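Local coordinates for exported protein (Bacteroides fragilis, PDB 4JX0) that is of unknown function but binds magnesium and joins a BT_3987-like N-terminal domain to a C-terminal F5/8 type C-like beta-sandwich domain, at residues A[251-265]-A[292-306]. Numbering follows the deposited sequence.
Sequences GSYMLKSCRVMVETP and VECTKVRFENMMAFN
An antiparallel beta ladder with a classic bulge joins strand 255-263 to strand 296-304: Lys256 and Ser257 both face Met303, whose carbonyl O accepts from Lys256 N at 2.9 Å and from Ser257 N at 3.2 Å. A second one-residue shift in register follows before Arg259 pairs with Glu300. From there the register runs without a shift through Val262-Val297, with paired bonds at Arg259-Glu300 and Met261-Arg298, and an axis angle of 157° between 255-263 and 296-300. On one face Arg259 NH1 forms a salt bridge with Glu300 OE1 at 2.7 Å; the oxygen lies near the guanidinium plane but is met from above the carboxylate plane, and the two planes are almost perpendicular, 83° apart. Met261 CG lies beside the same carboxylate, while Asn301 CB lies over a guanidinium face. Val260, Val262, Val297 and Phe299 point to the opposite face, where Val260 CG1 meets Val297 CG1 at 3.8 Å. Ile286 and Phe288 of strand 283-294 touch this apolar layer, consistent with two sheets packed face to face as in the F5/8 type C beta sandwich. Just past Ala304, the Phe305 ring takes Lys256 CG over one face, 3.5 Å from its centroid and 3° off the normal, a CH-pi contact; Lys256 NZ leads away to a salt bridge with Asp276 and a hydrogen bond to Arg277 O. The selenium of Met254, a selenomethionine, approaches that ring obliquely, a Met-aromatic contact.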
ATOM      1  N   GLY A 251     -16.036 -17.739   7.399  1.00 41.92           N
ATOM      2  CA  GLY A 251     -15.157 -16.672   7.826  1.00 40.96           C
ATOM      3  C   GLY A 251     -15.831 -15.327   7.972  1.00 44.71           C
ATOM      4  O   GLY A 251     -15.127 -14.330   8.146  1.00 44.33           O
ATOM      5  N   SER A 252     -17.193 -15.270   7.955  1.00 40.72           N
ATOM      6  CA  SER A 252     -17.891 -13.989   8.117  1.00 39.79           C
ATOM      7  C   SER A 252     -17.757 -13.495   9.546  1.00 40.13           C
ATOM      8  O   SER A 252     -17.980 -14.256  10.487  1.00 39.75           O
ATOM      9  CB  SER A 252     -19.363 -14.088   7.730  1.00 44.71           C
ATOM     10  OG  SER A 252     -20.008 -15.111   8.467  1.00 57.46           O
ATOM     11  N   TYR A 253     -17.294 -12.237   9.693  1.00 33.72           N
ATOM     12  CA  TYR A 253     -17.063 -11.561  10.961  1.00 32.04           C
ATOM     13  C   TYR A 253     -15.915 -12.176  11.793  1.00 34.10           C
ATOM     14  O   TYR A 253     -15.697 -11.733  12.920  1.00 33.08           O
ATOM     15  CB  TYR A 253     -18.346 -11.491  11.792  1.00 33.91           C
ATOM     16  CG  TYR A 253     -19.530 -10.971  11.012  1.00 36.56           C
ATOM     17  CD1 TYR A 253     -19.488  -9.729  10.391  1.00 38.65           C
ATOM     18  CD2 TYR A 253     -20.689 -11.726  10.878  1.00 38.30           C
ATOM     19  CE1 TYR A 253     -20.571  -9.245   9.666  1.00 40.93           C
ATOM     20  CE2 TYR A 253     -21.782 -11.253  10.154  1.00 40.02           C
ATOM     21  CZ  TYR A 253     -21.721 -10.009   9.549  1.00 48.40           C
ATOM     22  OH  TYR A 253     -22.787  -9.510   8.838  1.00 51.65           O
HETATM   23  N   MSE A 254     -15.131 -13.115  11.223  1.00 29.96           N
HETATM   24  CA  MSE A 254     -13.999 -13.747  11.902  1.00 28.23           C
HETATM   25  C   MSE A 254     -12.756 -12.944  11.574  1.00 31.69           C
HETATM   26  O   MSE A 254     -12.355 -12.934  10.415  1.00 32.30           O
HETATM   27  CB  MSE A 254     -13.851 -15.212  11.431  1.00 30.16           C
HETATM   28  CG  MSE A 254     -12.575 -15.904  11.919  1.00 35.79           C
HETATM   29 SE   MSE A 254     -12.491 -17.782  11.473  0.75 43.51          SE
HETATM   30  CE  MSE A 254     -12.365 -17.718   9.723  1.00 40.55           C
ATOM     31  N   LEU A 255     -12.145 -12.285  12.559  1.00 27.02           N
ATOM     32  CA  LEU A 255     -10.939 -11.477  12.345  1.00 26.74           C
ATOM     33  C   LEU A 255      -9.810 -12.275  11.690  1.00 30.51           C
ATOM     34  O   LEU A 255      -9.397 -13.303  12.226  1.00 29.58           O
ATOM     35  CB  LEU A 255     -10.439 -10.908  13.694  1.00 26.59           C
ATOM     36  CG  LEU A 255      -9.105 -10.157  13.705  1.00 30.22           C
ATOM     37  CD1 LEU A 255      -9.132  -8.974  12.750  1.00 30.88           C
ATOM     38  CD2 LEU A 255      -8.781  -9.680  15.101  1.00 30.09           C
ATOM     39  N   LYS A 256      -9.317 -11.785  10.534  1.00 27.65           N
ATOM     40  CA  LYS A 256      -8.176 -12.357   9.820  1.00 27.01           C
ATOM     41  C   LYS A 256      -6.971 -11.480   9.996  1.00 32.05           C
ATOM     42  O   LYS A 256      -5.923 -11.961  10.434  1.00 32.01           O
ATOM     43  CB  LYS A 256      -8.461 -12.502   8.322  1.00 29.38           C
ATOM     44  CG  LYS A 256      -7.419 -13.379   7.609  1.00 36.18           C
ATOM     45  CD  LYS A 256      -7.017 -12.857   6.255  1.00 35.09           C
ATOM     46  CE  LYS A 256      -6.266 -13.888   5.450  1.00 34.04           C
ATOM     47  NZ  LYS A 256      -5.032 -14.370   6.126  1.00 30.41           N
ATOM     48  N   SER A 257      -7.105 -10.193   9.609  1.00 29.37           N
ATOM     49  CA  SER A 257      -6.002  -9.241   9.655  1.00 28.96           C
ATOM     50  C   SER A 257      -6.399  -7.878  10.173  1.00 32.26           C
ATOM     51  O   SER A 257      -7.561  -7.500  10.088  1.00 32.29           O
ATOM     52  CB  SER A 257      -5.421  -9.063   8.255  1.00 32.27           C
ATOM     53  OG  SER A 257      -6.375  -8.514   7.363  1.00 41.36           O
ATOM     54  N   CYS A 258      -5.404  -7.131  10.674  1.00 28.79           N
ATOM     55  CA  CYS A 258      -5.554  -5.746  11.131  1.00 28.67           C
ATOM     56  C   CYS A 258      -4.178  -5.104  11.366  1.00 33.70           C
ATOM     57  O   CYS A 258      -3.173  -5.797  11.529  1.00 34.71           O
ATOM     58  CB  CYS A 258      -6.416  -5.663  12.386  1.00 29.12           C
ATOM     59  SG  CYS A 258      -5.672  -6.414  13.849  1.00 33.13           S
ATOM     60  N   ARG A 259      -4.161  -3.774  11.395  1.00 29.73           N
ATOM     61  CA  ARG A 259      -2.982  -2.939  11.635  1.00 29.02           C
ATOM     62  C   ARG A 259      -2.929  -2.621  13.121  1.00 34.01           C
ATOM     63  O   ARG A 259      -3.930  -2.144  13.653  1.00 33.68           O
ATOM     64  CB  ARG A 259      -3.132  -1.669  10.808  1.00 25.38           C
ATOM     65  CG  ARG A 259      -1.921  -0.744  10.749  1.00 34.26           C
ATOM     66  CD  ARG A 259      -2.359   0.627  10.271  1.00 36.16           C
ATOM     67  NE  ARG A 259      -3.137   0.520   9.029  1.00 41.41           N
ATOM     68  CZ  ARG A 259      -4.197   1.261   8.693  1.00 51.30           C
ATOM     69  NH1 ARG A 259      -4.634   2.222   9.501  1.00 35.73           N
ATOM     70  NH2 ARG A 259      -4.817   1.059   7.537  1.00 37.91           N
ATOM     71  N   VAL A 260      -1.798  -2.898  13.804  1.00 30.03           N
ATOM     72  CA  VAL A 260      -1.681  -2.671  15.246  1.00 29.59           C
ATOM     73  C   VAL A 260      -0.880  -1.379  15.524  1.00 34.08           C
ATOM     74  O   VAL A 260       0.354  -1.382  15.423  1.00 34.04           O
ATOM     75  CB  VAL A 260      -1.041  -3.899  15.955  1.00 32.91           C
ATOM     76  CG1 VAL A 260      -1.052  -3.723  17.473  1.00 32.98           C
ATOM     77  CG2 VAL A 260      -1.753  -5.186  15.565  1.00 31.95           C
HETATM   78  N   MSE A 261      -1.590  -0.293  15.916  1.00 30.02           N
HETATM   79  CA  MSE A 261      -0.978   0.993  16.299  1.00 29.83           C
HETATM   80  C   MSE A 261      -0.718   0.985  17.788  1.00 35.36           C
HETATM   81  O   MSE A 261      -1.564   0.500  18.536  1.00 35.45           O
HETATM   82  CB  MSE A 261      -1.904   2.175  15.978  1.00 32.03           C
HETATM   83  CG  MSE A 261      -2.429   2.214  14.558  1.00 38.54           C
HETATM   84 SE   MSE A 261      -1.033   2.314  13.224  0.75 46.09          SE
HETATM   85  CE  MSE A 261      -0.282   4.033  13.671  1.00 43.16           C
ATOM     86  N   VAL A 262       0.405   1.543  18.239  1.00 33.30           N
ATOM     87  CA  VAL A 262       0.740   1.563  19.664  1.00 33.80           C
ATOM     88  C   VAL A 262       1.108   2.968  20.090  1.00 40.16           C
ATOM     89  O   VAL A 262       2.016   3.540  19.500  1.00 39.99           O
ATOM     90  CB  VAL A 262       1.903   0.585  19.939  1.00 37.34           C
ATOM     91  CG1 VAL A 262       2.314   0.627  21.402  1.00 37.67           C
ATOM     92  CG2 VAL A 262       1.531  -0.834  19.527  1.00 36.33           C
ATOM     93  N   GLU A 263       0.433   3.504  21.138  1.00 38.90           N
ATOM     94  CA  GLU A 263       0.752   4.820  21.692  1.00 40.31           C
ATOM     95  C   GLU A 263       1.847   4.636  22.697  1.00 47.71           C
ATOM     96  O   GLU A 263       1.645   4.005  23.742  1.00 46.42           O
ATOM     97  CB  GLU A 263      -0.451   5.521  22.342  1.00 41.85           C
ATOM     98  CG  GLU A 263      -0.200   7.009  22.564  1.00 50.56           C
ATOM     99  CD  GLU A 263      -1.261   7.756  23.349  1.00 63.13           C
ATOM    100  OE1 GLU A 263      -1.658   7.266  24.430  1.00 50.36           O
ATOM    101  OE2 GLU A 263      -1.655   8.860  22.911  1.00 57.93           O
ATOM    102  N   THR A 264       3.003   5.214  22.394  1.00 48.35           N
ATOM    103  CA  THR A 264       4.190   5.127  23.239  1.00 50.51           C
ATOM    104  C   THR A 264       4.046   6.053  24.475  1.00 58.51           C
ATOM    105  O   THR A 264       3.124   6.879  24.529  1.00 57.76           O
ATOM    106  CB  THR A 264       5.405   5.492  22.380  1.00 60.79           C
ATOM    107  OG1 THR A 264       5.195   6.797  21.830  1.00 62.53           O
ATOM    108  CG2 THR A 264       5.641   4.485  21.250  1.00 58.26           C
ATOM    109  N   PRO A 265       4.949   5.955  25.473  1.00 58.63           N
ATOM    110  CA  PRO A 265       4.828   6.834  26.651  1.00 60.11           C
ATOM    111  C   PRO A 265       4.932   8.340  26.343  1.00 64.77           C
ATOM    112  O   PRO A 265       4.354   9.134  27.085  1.00 65.17           O
ATOM    113  CB  PRO A 265       5.989   6.380  27.545  1.00 62.66           C
ATOM    114  CG  PRO A 265       6.279   4.971  27.112  1.00 66.05           C
ATOM    115  CD  PRO A 265       6.090   5.028  25.625  1.00 60.75           C
ATOM    116  N   VAL A 292       6.309  -4.492  24.275  1.00 36.46           N
ATOM    117  CA  VAL A 292       6.381  -3.034  24.144  1.00 36.49           C
ATOM    118  C   VAL A 292       5.697  -2.310  25.308  1.00 41.51           C
ATOM    119  O   VAL A 292       4.565  -2.637  25.664  1.00 40.52           O
ATOM    120  CB  VAL A 292       5.786  -2.573  22.774  1.00 39.02           C
ATOM    121  CG1 VAL A 292       4.426  -3.196  22.483  1.00 37.77           C
ATOM    122  CG2 VAL A 292       5.709  -1.051  22.676  1.00 39.18           C
ATOM    123  N   GLU A 293       6.376  -1.276  25.853  1.00 39.80           N
ATOM    124  CA  GLU A 293       5.802  -0.413  26.893  1.00 40.56           C
ATOM    125  C   GLU A 293       4.863   0.559  26.205  1.00 43.26           C
ATOM    126  O   GLU A 293       5.289   1.269  25.291  1.00 42.18           O
ATOM    127  CB  GLU A 293       6.875   0.352  27.702  1.00 43.29           C
ATOM    128  CG  GLU A 293       7.240  -0.294  29.026  1.00 58.93           C
ATOM    129  CD  GLU A 293       7.713   0.678  30.091  1.00 91.44           C
ATOM    130  OE1 GLU A 293       8.404   1.662  29.738  1.00 90.21           O
ATOM    131  OE2 GLU A 293       7.392   0.450  31.279  1.00 90.16           O
ATOM    132  N   CYS A 294       3.590   0.574  26.613  1.00 38.91           N
ATOM    133  CA  CYS A 294       2.602   1.438  25.982  1.00 38.00           C
ATOM    134  C   CYS A 294       1.488   1.819  26.946  1.00 41.10           C
ATOM    135  O   CYS A 294       1.280   1.171  27.974  1.00 40.05           O
ATOM    136  CB  CYS A 294       2.039   0.754  24.739  1.00 37.26           C
ATOM    137  SG  CYS A 294       1.269  -0.862  25.046  1.00 39.98           S
ATOM    138  N   THR A 295       0.782   2.893  26.580  1.00 38.02           N
ATOM    139  CA  THR A 295      -0.359   3.436  27.312  1.00 38.27           C
ATOM    140  C   THR A 295      -1.659   2.986  26.646  1.00 40.31           C
ATOM    141  O   THR A 295      -2.633   2.699  27.346  1.00 40.55           O
ATOM    142  CB  THR A 295      -0.248   4.959  27.372  1.00 50.77           C
ATOM    143  OG1 THR A 295      -0.027   5.472  26.054  1.00 53.88           O
ATOM    144  CG2 THR A 295       0.874   5.407  28.278  1.00 50.51           C
ATOM    145  N   LYS A 296      -1.678   2.948  25.297  1.00 34.44           N
ATOM    146  CA  LYS A 296      -2.825   2.518  24.503  1.00 32.24           C
ATOM    147  C   LYS A 296      -2.389   1.698  23.285  1.00 33.81           C
ATOM    148  O   LYS A 296      -1.270   1.851  22.796  1.00 33.12           O
ATOM    149  CB  LYS A 296      -3.634   3.729  23.993  1.00 34.34           C
ATOM    150  CG  LYS A 296      -4.073   4.737  25.027  1.00 42.16           C
ATOM    151  CD  LYS A 296      -4.841   5.870  24.357  1.00 50.19           C
ATOM    152  CE  LYS A 296      -5.147   7.007  25.300  1.00 64.17           C
ATOM    153  NZ  LYS A 296      -5.483   8.251  24.561  1.00 78.88           N
ATOM    154  N   VAL A 297      -3.309   0.876  22.764  1.00 29.14           N
ATOM    155  CA  VAL A 297      -3.123   0.075  21.543  1.00 27.82           C
ATOM    156  C   VAL A 297      -4.410   0.233  20.729  1.00 32.51           C
ATOM    157  O   VAL A 297      -5.491   0.148  21.306  1.00 32.70           O
ATOM    158  CB  VAL A 297      -2.788  -1.410  21.838  1.00 29.92           C
ATOM    159  CG1 VAL A 297      -2.663  -2.216  20.547  1.00 28.82           C
ATOM    160  CG2 VAL A 297      -1.512  -1.520  22.661  1.00 30.01           C
ATOM    161  N   ARG A 298      -4.305   0.494  19.418  1.00 28.74           N
ATOM    162  CA  ARG A 298      -5.459   0.719  18.546  1.00 28.70           C
ATOM    163  C   ARG A 298      -5.405  -0.201  17.337  1.00 33.18           C
ATOM    164  O   ARG A 298      -4.434  -0.183  16.577  1.00 33.66           O
ATOM    165  CB  ARG A 298      -5.516   2.199  18.095  1.00 29.63           C
ATOM    166  CG  ARG A 298      -6.690   2.572  17.183  1.00 38.92           C
ATOM    167  CD  ARG A 298      -6.660   4.043  16.820  1.00 56.62           C
ATOM    168  NE  ARG A 298      -6.987   4.885  17.973  1.00 80.74           N
ATOM    169  CZ  ARG A 298      -6.985   6.217  17.977  1.00100.55           C
ATOM    170  NH1 ARG A 298      -6.667   6.893  16.875  1.00 93.24           N
ATOM    171  NH2 ARG A 298      -7.300   6.884  19.083  1.00 83.89           N
ATOM    172  N   PHE A 299      -6.475  -0.969  17.132  1.00 28.48           N
ATOM    173  CA  PHE A 299      -6.591  -1.890  16.011  1.00 26.80           C
ATOM    174  C   PHE A 299      -7.330  -1.186  14.894  1.00 31.84           C
ATOM    175  O   PHE A 299      -8.416  -0.659  15.137  1.00 32.33           O
ATOM    176  CB  PHE A 299      -7.326  -3.160  16.442  1.00 27.26           C
ATOM    177  CG  PHE A 299      -6.592  -3.902  17.529  1.00 27.53           C
ATOM    178  CD1 PHE A 299      -5.461  -4.650  17.236  1.00 29.54           C
ATOM    179  CD2 PHE A 299      -7.037  -3.868  18.841  1.00 28.86           C
ATOM    180  CE1 PHE A 299      -4.787  -5.342  18.237  1.00 30.05           C
ATOM    181  CE2 PHE A 299      -6.349  -4.548  19.842  1.00 31.21           C
ATOM    182  CZ  PHE A 299      -5.227  -5.274  19.535  1.00 28.85           C
ATOM    183  N   GLU A 300      -6.735  -1.135  13.691  1.00 27.79           N
ATOM    184  CA  GLU A 300      -7.313  -0.460  12.526  1.00 27.72           C
ATOM    185  C   GLU A 300      -7.353  -1.396  11.324  1.00 33.47           C
ATOM    186  O   GLU A 300      -6.686  -2.425  11.316  1.00 32.30           O
ATOM    187  CB  GLU A 300      -6.474   0.784  12.162  1.00 28.89           C
ATOM    188  CG  GLU A 300      -6.283   1.779  13.291  1.00 36.03           C
ATOM    189  CD  GLU A 300      -5.417   2.971  12.937  1.00 52.88           C
ATOM    190  OE1 GLU A 300      -4.473   2.803  12.131  1.00 41.58           O
ATOM    191  OE2 GLU A 300      -5.654   4.064  13.500  1.00 51.74           O
ATOM    192  N   ASN A 301      -8.137  -1.025  10.300  1.00 32.32           N
ATOM    193  CA  ASN A 301      -8.249  -1.776   9.051  1.00 32.16           C
ATOM    194  C   ASN A 301      -8.529  -3.270   9.325  1.00 36.64           C
ATOM    195  O   ASN A 301      -7.887  -4.163   8.758  1.00 37.25           O
ATOM    196  CB  ASN A 301      -6.951  -1.574   8.259  1.00 31.85           C
ATOM    197  CG  ASN A 301      -7.065  -1.925   6.805  1.00 50.14           C
ATOM    198  OD1 ASN A 301      -8.023  -1.545   6.129  1.00 42.82           O
ATOM    199  ND2 ASN A 301      -6.099  -2.671   6.289  1.00 45.78           N
HETATM  200  N   MSE A 302      -9.515  -3.532  10.190  1.00 32.51           N
HETATM  201  CA  MSE A 302      -9.837  -4.899  10.606  1.00 30.94           C
HETATM  202  C   MSE A 302     -10.652  -5.613   9.534  1.00 33.48           C
HETATM  203  O   MSE A 302     -11.801  -5.234   9.277  1.00 34.19           O
HETATM  204  CB  MSE A 302     -10.584  -4.899  11.941  1.00 33.07           C
HETATM  205  CG  MSE A 302      -9.861  -4.123  13.033  1.00 39.99           C
HETATM  206 SE   MSE A 302     -10.810  -4.162  14.700  0.75 48.23          SE
HETATM  207  CE  MSE A 302     -10.055  -5.790  15.422  1.00 44.31           C
HETATM  208  N   MSE A 303     -10.039  -6.636   8.902  1.00 28.20           N
HETATM  209  CA  MSE A 303     -10.646  -7.454   7.854  1.00 27.70           C
HETATM  210  C   MSE A 303     -10.949  -8.866   8.331  1.00 32.28           C
HETATM  211  O   MSE A 303     -10.131  -9.472   9.027  1.00 31.15           O
HETATM  212  CB  MSE A 303      -9.712  -7.555   6.652  1.00 29.58           C
HETATM  213  CG  MSE A 303     -10.435  -7.932   5.378  1.00 37.13           C
HETATM  214 SE   MSE A 303      -9.235  -8.436   3.975  0.75 45.23          SE
HETATM  215  CE  MSE A 303      -8.740 -10.209   4.548  1.00 41.73           C
ATOM    216  N   ALA A 304     -12.100  -9.415   7.890  1.00 29.91           N
ATOM    217  CA  ALA A 304     -12.508 -10.783   8.203  1.00 29.62           C
ATOM    218  C   ALA A 304     -11.915 -11.768   7.185  1.00 34.50           C
ATOM    219  O   ALA A 304     -11.405 -11.339   6.152  1.00 34.59           O
ATOM    220  CB  ALA A 304     -14.025 -10.886   8.203  1.00 30.68           C
ATOM    221  N   PHE A 305     -11.995 -13.083   7.454  1.00 31.27           N
ATOM    222  CA  PHE A 305     -11.498 -14.102   6.504  1.00 30.92           C
ATOM    223  C   PHE A 305     -12.300 -14.124   5.186  1.00 36.23           C
ATOM    224  O   PHE A 305     -11.756 -14.533   4.162  1.00 36.11           O
ATOM    225  CB  PHE A 305     -11.535 -15.503   7.114  1.00 32.04           C
ATOM    226  CG  PHE A 305     -10.277 -15.891   7.842  1.00 32.90           C
ATOM    227  CD1 PHE A 305     -10.068 -15.502   9.156  1.00 35.77           C
ATOM    228  CD2 PHE A 305      -9.329 -16.702   7.240  1.00 35.00           C
ATOM    229  CE1 PHE A 305      -8.935 -15.920   9.854  1.00 36.11           C
ATOM    230  CE2 PHE A 305      -8.170 -17.078   7.923  1.00 37.45           C
ATOM    231  CZ  PHE A 305      -7.991 -16.701   9.232  1.00 35.07           C
ATOM    232  N   ASN A 306     -13.573 -13.687   5.198  1.00 33.32           N
ATOM    233  CA  ASN A 306     -14.368 -13.664   3.975  1.00 34.40           C
ATOM    234  C   ASN A 306     -14.020 -12.437   3.082  1.00 39.78           C
ATOM    235  O   ASN A 306     -14.652 -12.263   2.042  1.00 40.53           O
ATOM    236  CB  ASN A 306     -15.876 -13.724   4.287  1.00 36.07           C
ATOM    237  CG  ASN A 306     -16.501 -12.502   4.902  1.00 52.03           C
ATOM    238  OD1 ASN A 306     -15.827 -11.568   5.338  1.00 46.33           O
ATOM    239  ND2 ASN A 306     -17.823 -12.512   5.000  1.00 41.74           N
TER